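Local coordinates for leucine aminopeptidase (Fimbriiglobus ruber, PDB 7D1B), which probably cyclises N-terminal glutamine of peptides to pyroglutamate as a zinc-dependent glutaminyl cyclase of the M28 peptidase family, at residues 123-134 and 177-188. Sequence-based numbering, arbitrary orientation.
Sequences ARLIVCSHYDTR and VGVDFVLFDGEE. With ZN (zinc ion), chain B.
Arg124 grips Asp180 side-on in a salt bridge near the start of two neighbouring parallel strands, 123-130 and 178-184. Its NE gives a nearly straight bond to OD2 of Asp180 (2.9 Å, 169°) and its NH2 bonds to OD1, both reaching the carboxylate from above its plane. A bend at chi3 (70°) folds the guanidinium back over CA of Gly178, where a CB would clash with NH1. Trp117 and Phe118 carbonyls take further guanidinium N-H groups, while Ser116 and Tyr226 hydroxyls bond to Asp180. With an alanine at this position, the buried Asp180 carboxylate would probably lose its countercharge, keeping the Ser116 and Tyr226 hydroxyls, and a gap would open above Gly178.

Between the strands a ladder of backbone bonds runs from Gly178 N to Ala123 O (2.8 Å) as far as Tyr131 N to Phe184 O. The buried middle is closely packed: Cys128 SG lies 3.6 Å from Phe184 CE2, oblique to the ring, and Ile126 CG2 meets Val182 CG2. Further on, Leu183 CB sits over the centre of the Tyr131 ring. The loose side is Ala123, partly exposed, its CB meeting Val177 CG1 at 4.0 Å.

Past the strands, Asp132 OD1 accepts His130 ND1 and Glu187 N from opposite faces of its carboxylate, and OD2 takes Glu188 N. Glu187 OE1 lies over the His130 ring, whose NE2 hydrogen-bonds to Asp155, a zinc ligand. Arg134 NH2 forms a salt bridge with Glu188 OE1 (2.9 Å), while Glu188 OE2 binds zinc at 1.9 Å. Asp155, His309 and a water complete this site, at the C-terminal ends of parallel central strands, as in M28 zinc enzymes.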
loop_
_atom_site.group_PDB
_atom_site.type_symbol
_atom_site.label_atom_id
_atom_site.label_comp_id
_atom_site.label_asym_id
_atom_site.label_seq_id
_atom_site.Cartn_x
_atom_site.Cartn_y
_atom_site.Cartn_z
ATOM N N ALA A 123 17.870 8.101 7.785
ATOM C CA ALA A 123 17.185 7.785 6.537
ATOM C C ALA A 123 16.046 6.844 6.872
ATOM O O ALA A 123 16.231 5.917 7.669
ATOM C CB ALA A 123 18.133 7.092 5.560
ATOM N N ARG A 124 14.884 7.065 6.254
ATOM C CA ARG A 124 13.717 6.230 6.474
ATOM C C ARG A 124 13.129 5.792 5.144
ATOM O O ARG A 124 13.120 6.553 4.169
ATOM C CB ARG A 124 12.638 6.964 7.279
ATOM C CG ARG A 124 13.123 7.520 8.610
ATOM C CD ARG A 124 11.980 8.039 9.523
ATOM N NE ARG A 124 11.170 6.937 10.021
ATOM C CZ ARG A 124 11.568 6.071 10.952
ATOM N NH1 ARG A 124 12.742 6.222 11.560
ATOM N NH2 ARG A 124 10.781 5.042 11.260
ATOM N N LEU A 125 12.645 4.553 5.115
ATOM C CA LEU A 125 11.876 4.002 4.014
ATOM C C LEU A 125 10.410 3.961 4.392
ATOM O O LEU A 125 10.056 3.825 5.564
ATOM C CB LEU A 125 12.338 2.588 3.684
ATOM C CG LEU A 125 13.780 2.407 3.226
ATOM C CD1 LEU A 125 14.029 0.940 2.904
ATOM C CD2 LEU A 125 14.121 3.285 2.030
ATOM N N ILE A 126 9.565 3.977 3.367
ATOM C CA ILE A 126 8.127 3.813 3.516
ATOM C C ILE A 126 7.686 2.527 2.828
ATOM O O ILE A 126 8.073 2.265 1.684
ATOM C CB ILE A 126 7.385 5.010 2.886
ATOM C CG1 ILE A 126 7.668 6.292 3.680
ATOM C CG2 ILE A 126 5.891 4.711 2.762
ATOM C CD1 ILE A 126 7.348 7.546 2.915
ATOM N N VAL A 127 6.839 1.757 3.509
ATOM C CA VAL A 127 6.008 0.730 2.886
ATOM C C VAL A 127 4.596 1.252 3.030
ATOM O O VAL A 127 4.170 1.568 4.148
ATOM C CB VAL A 127 6.168 -0.635 3.587
ATOM C CG1 VAL A 127 5.196 -1.638 2.978
ATOM C CG2 VAL A 127 7.612 -1.128 3.516
ATOM N N CYS A 128 3.865 1.372 1.918
ATOM C CA CYS A 128 2.581 2.064 1.985
ATOM C C CYS A 128 1.508 1.329 1.188
ATOM O O CYS A 128 1.787 0.470 0.344
ATOM C CB CYS A 128 2.710 3.558 1.605
ATOM S SG CYS A 128 3.303 3.889 -0.050
ATOM N N SER A 129 0.266 1.722 1.464
ATOM C CA SER A 129 -0.917 1.148 0.834
ATOM C C SER A 129 -2.051 2.107 1.141
ATOM O O SER A 129 -2.024 2.760 2.179
ATOM C CB SER A 129 -1.233 -0.206 1.480
ATOM O OG SER A 129 -2.387 -0.801 0.927
ATOM N N HIS A 130 -3.072 2.154 0.279
ATOM C CA HIS A 130 -4.306 2.792 0.736
ATOM C C HIS A 130 -5.077 1.813 1.613
ATOM O O HIS A 130 -4.804 0.607 1.618
ATOM C CB HIS A 130 -5.141 3.383 -0.415
ATOM C CG HIS A 130 -6.050 2.414 -1.120
ATOM N ND1 HIS A 130 -7.424 2.476 -1.003
ATOM C CD2 HIS A 130 -5.797 1.432 -2.018
ATOM C CE1 HIS A 130 -7.973 1.554 -1.778
ATOM N NE2 HIS A 130 -7.009 0.905 -2.403
ATOM N N TYR A 131 -6.032 2.333 2.388
ATOM C CA TYR A 131 -6.858 1.448 3.193
ATOM C C TYR A 131 -8.326 1.857 3.223
ATOM O O TYR A 131 -9.125 1.149 3.838
ATOM C CB TYR A 131 -6.291 1.195 4.605
ATOM C CG TYR A 131 -6.397 2.302 5.643
ATOM C CD1 TYR A 131 -6.352 3.658 5.317
ATOM C CD2 TYR A 131 -6.487 1.967 6.976
ATOM C CE1 TYR A 131 -6.427 4.643 6.315
ATOM C CE2 TYR A 131 -6.563 2.932 7.967
ATOM C CZ TYR A 131 -6.535 4.268 7.636
ATOM O OH TYR A 131 -6.613 5.195 8.652
ATOM N N ASP A 132 -8.715 2.950 2.570
ATOM C CA ASP A 132 -10.131 3.167 2.309
ATOM C C ASP A 132 -10.587 2.199 1.225
ATOM O O ASP A 132 -9.795 1.746 0.403
ATOM C CB ASP A 132 -10.391 4.614 1.887
ATOM C CG ASP A 132 -9.755 4.955 0.546
ATOM O OD1 ASP A 132 -8.532 4.704 0.356
ATOM O OD2 ASP A 132 -10.468 5.512 -0.320
ATOM N N THR A 133 -11.869 1.869 1.218
ATOM C CA THR A 133 -12.409 1.040 0.149
ATOM C C THR A 133 -13.326 1.876 -0.727
ATOM O O THR A 133 -14.056 2.753 -0.243
ATOM C CB THR A 133 -13.099 -0.231 0.661
ATOM O OG1 THR A 133 -14.210 0.096 1.512
ATOM C CG2 THR A 133 -12.109 -1.116 1.426
ATOM N N ARG A 134 -13.290 1.601 -2.019
ATOM C CA ARG A 134 -14.090 2.356 -2.969
ATOM C C ARG A 134 -15.574 2.172 -2.653
ATOM O O ARG A 134 -16.002 1.069 -2.303
ATOM C CB ARG A 134 -13.810 1.828 -4.369
ATOM C CG ARG A 134 -14.232 2.758 -5.478
ATOM C CD ARG A 134 -13.883 2.150 -6.835
ATOM N NE ARG A 134 -14.329 3.003 -7.921
ATOM C CZ ARG A 134 -13.585 3.891 -8.573
ATOM N NH1 ARG A 134 -14.152 4.639 -9.519
ATOM N NH2 ARG A 134 -12.302 4.063 -8.273
ATOM N N VAL A 177 18.031 1.651 8.229
ATOM C CA VAL A 177 17.079 2.712 7.925
ATOM C C VAL A 177 15.857 2.575 8.821
ATOM O O VAL A 177 15.511 1.486 9.284
ATOM C CB VAL A 177 16.669 2.687 6.437
ATOM C CG1 VAL A 177 17.856 3.062 5.555
ATOM C CG2 VAL A 177 16.090 1.333 6.041
ATOM N N GLY A 178 15.172 3.685 9.048
ATOM C CA GLY A 178 13.850 3.600 9.631
ATOM C C GLY A 178 12.881 2.984 8.645
ATOM O O GLY A 178 13.108 3.017 7.431
ATOM N N VAL A 179 11.782 2.419 9.160
ATOM C CA VAL A 179 10.730 1.904 8.279
ATOM C C VAL A 179 9.393 2.393 8.801
ATOM O O VAL A 179 9.024 2.093 9.941
ATOM C CB VAL A 179 10.742 0.367 8.175
ATOM C CG1 VAL A 179 9.612 -0.105 7.248
ATOM C CG2 VAL A 179 12.074 -0.120 7.652
ATOM N N ASP A 180 8.661 3.132 7.963
ATOM C CA ASP A 180 7.314 3.583 8.287
ATOM C C ASP A 180 6.317 2.848 7.403
ATOM O O ASP A 180 6.432 2.885 6.168
ATOM C CB ASP A 180 7.174 5.091 8.090
ATOM C CG ASP A 180 7.990 5.850 9.097
ATOM O OD1 ASP A 180 8.142 5.339 10.224
ATOM O OD2 ASP A 180 8.507 6.936 8.782
ATOM N N PHE A 181 5.370 2.153 8.035
ATOM C CA PHE A 181 4.212 1.614 7.337
ATOM C C PHE A 181 3.193 2.747 7.281
ATOM O O PHE A 181 2.783 3.262 8.332
ATOM C CB PHE A 181 3.605 0.462 8.136
ATOM C CG PHE A 181 4.428 -0.810 8.180
ATOM C CD1 PHE A 181 5.662 -0.944 7.536
ATOM C CD2 PHE A 181 3.929 -1.909 8.883
ATOM C CE1 PHE A 181 6.377 -2.164 7.592
ATOM C CE2 PHE A 181 4.634 -3.112 8.933
ATOM C CZ PHE A 181 5.847 -3.245 8.293
ATOM N N VAL A 182 2.811 3.166 6.083
ATOM C CA VAL A 182 1.908 4.298 5.930
ATOM C C VAL A 182 0.653 3.805 5.218
ATOM O O VAL A 182 0.730 3.250 4.110
ATOM C CB VAL A 182 2.566 5.466 5.171
ATOM C CG1 VAL A 182 1.588 6.632 5.040
ATOM C CG2 VAL A 182 3.871 5.891 5.874
ATOM N N LEU A 183 -0.499 4.021 5.854
ATOM C CA LEU A 183 -1.801 3.676 5.298
ATOM C C LEU A 183 -2.513 4.968 4.914
ATOM O O LEU A 183 -2.813 5.810 5.780
ATOM C CB LEU A 183 -2.612 2.875 6.310
ATOM C CG LEU A 183 -2.006 1.476 6.482
ATOM C CD1 LEU A 183 -2.434 0.887 7.798
ATOM C CD2 LEU A 183 -2.391 0.601 5.318
ATOM N N PHE A 184 -2.750 5.138 3.613
ATOM C CA PHE A 184 -3.392 6.340 3.088
ATOM C C PHE A 184 -4.904 6.187 3.076
ATOM O O PHE A 184 -5.444 5.241 2.485
ATOM C CB PHE A 184 -2.952 6.608 1.654
ATOM C CG PHE A 184 -1.468 6.807 1.483
ATOM C CD1 PHE A 184 -0.775 7.797 2.184
ATOM C CD2 PHE A 184 -0.758 6.005 0.594
ATOM C CE1 PHE A 184 0.593 7.974 1.991
ATOM C CE2 PHE A 184 0.601 6.190 0.398
ATOM C CZ PHE A 184 1.272 7.166 1.098
ATOM N N ASP A 185 -5.593 7.147 3.689
ATOM C CA ASP A 185 -7.030 7.252 3.513
ATOM C C ASP A 185 -7.339 7.915 2.167
ATOM O O ASP A 185 -6.474 8.517 1.519
ATOM C CB ASP A 185 -7.608 8.089 4.655
ATOM C CG ASP A 185 -9.072 7.770 4.981
ATOM O OD1 ASP A 185 -9.791 7.117 4.177
ATOM O OD2 ASP A 185 -9.503 8.183 6.087
ATOM N N GLY A 186 -8.594 7.802 1.753
ATOM C CA GLY A 186 -9.109 8.639 0.687
ATOM C C GLY A 186 -8.403 8.486 -0.640
ATOM O O GLY A 186 -8.356 9.441 -1.428
ATOM N N GLU A 187 -7.869 7.295 -0.936
ATOM C CA GLU A 187 -7.330 7.101 -2.277
ATOM C C GLU A 187 -8.438 7.123 -3.317
ATOM O O GLU A 187 -8.258 7.678 -4.402
ATOM C CB GLU A 187 -6.544 5.801 -2.395
ATOM C CG GLU A 187 -5.826 5.690 -3.741
ATOM C CD GLU A 187 -6.335 4.596 -4.590
ATOM O OE1 GLU A 187 -6.865 3.599 -4.064
ATOM O OE2 GLU A 187 -6.197 4.746 -5.815
ATOM N N GLU A 188 -9.574 6.498 -3.020
ATOM C CA GLU A 188 -10.627 6.363 -4.018
ATOM C C GLU A 188 -12.002 6.407 -3.352
ATOM O O GLU A 188 -12.834 5.498 -3.480
ATOM C CB GLU A 188 -10.397 5.167 -4.940
ATOM C CG GLU A 188 -10.293 3.823 -4.274
ATOM C CD GLU A 188 -10.058 2.736 -5.313
ATOM O OE1 GLU A 188 -10.227 3.018 -6.542
ATOM O OE2 GLU A 188 -9.674 1.594 -4.941
HETATM ZN ZN ZN B . -9.354 0.410 -6.458
HETATM O O HOH W 1 -10.938 0.229 -2.848
HETATM O O HOH W 2 -7.641 0.573 -7.674
#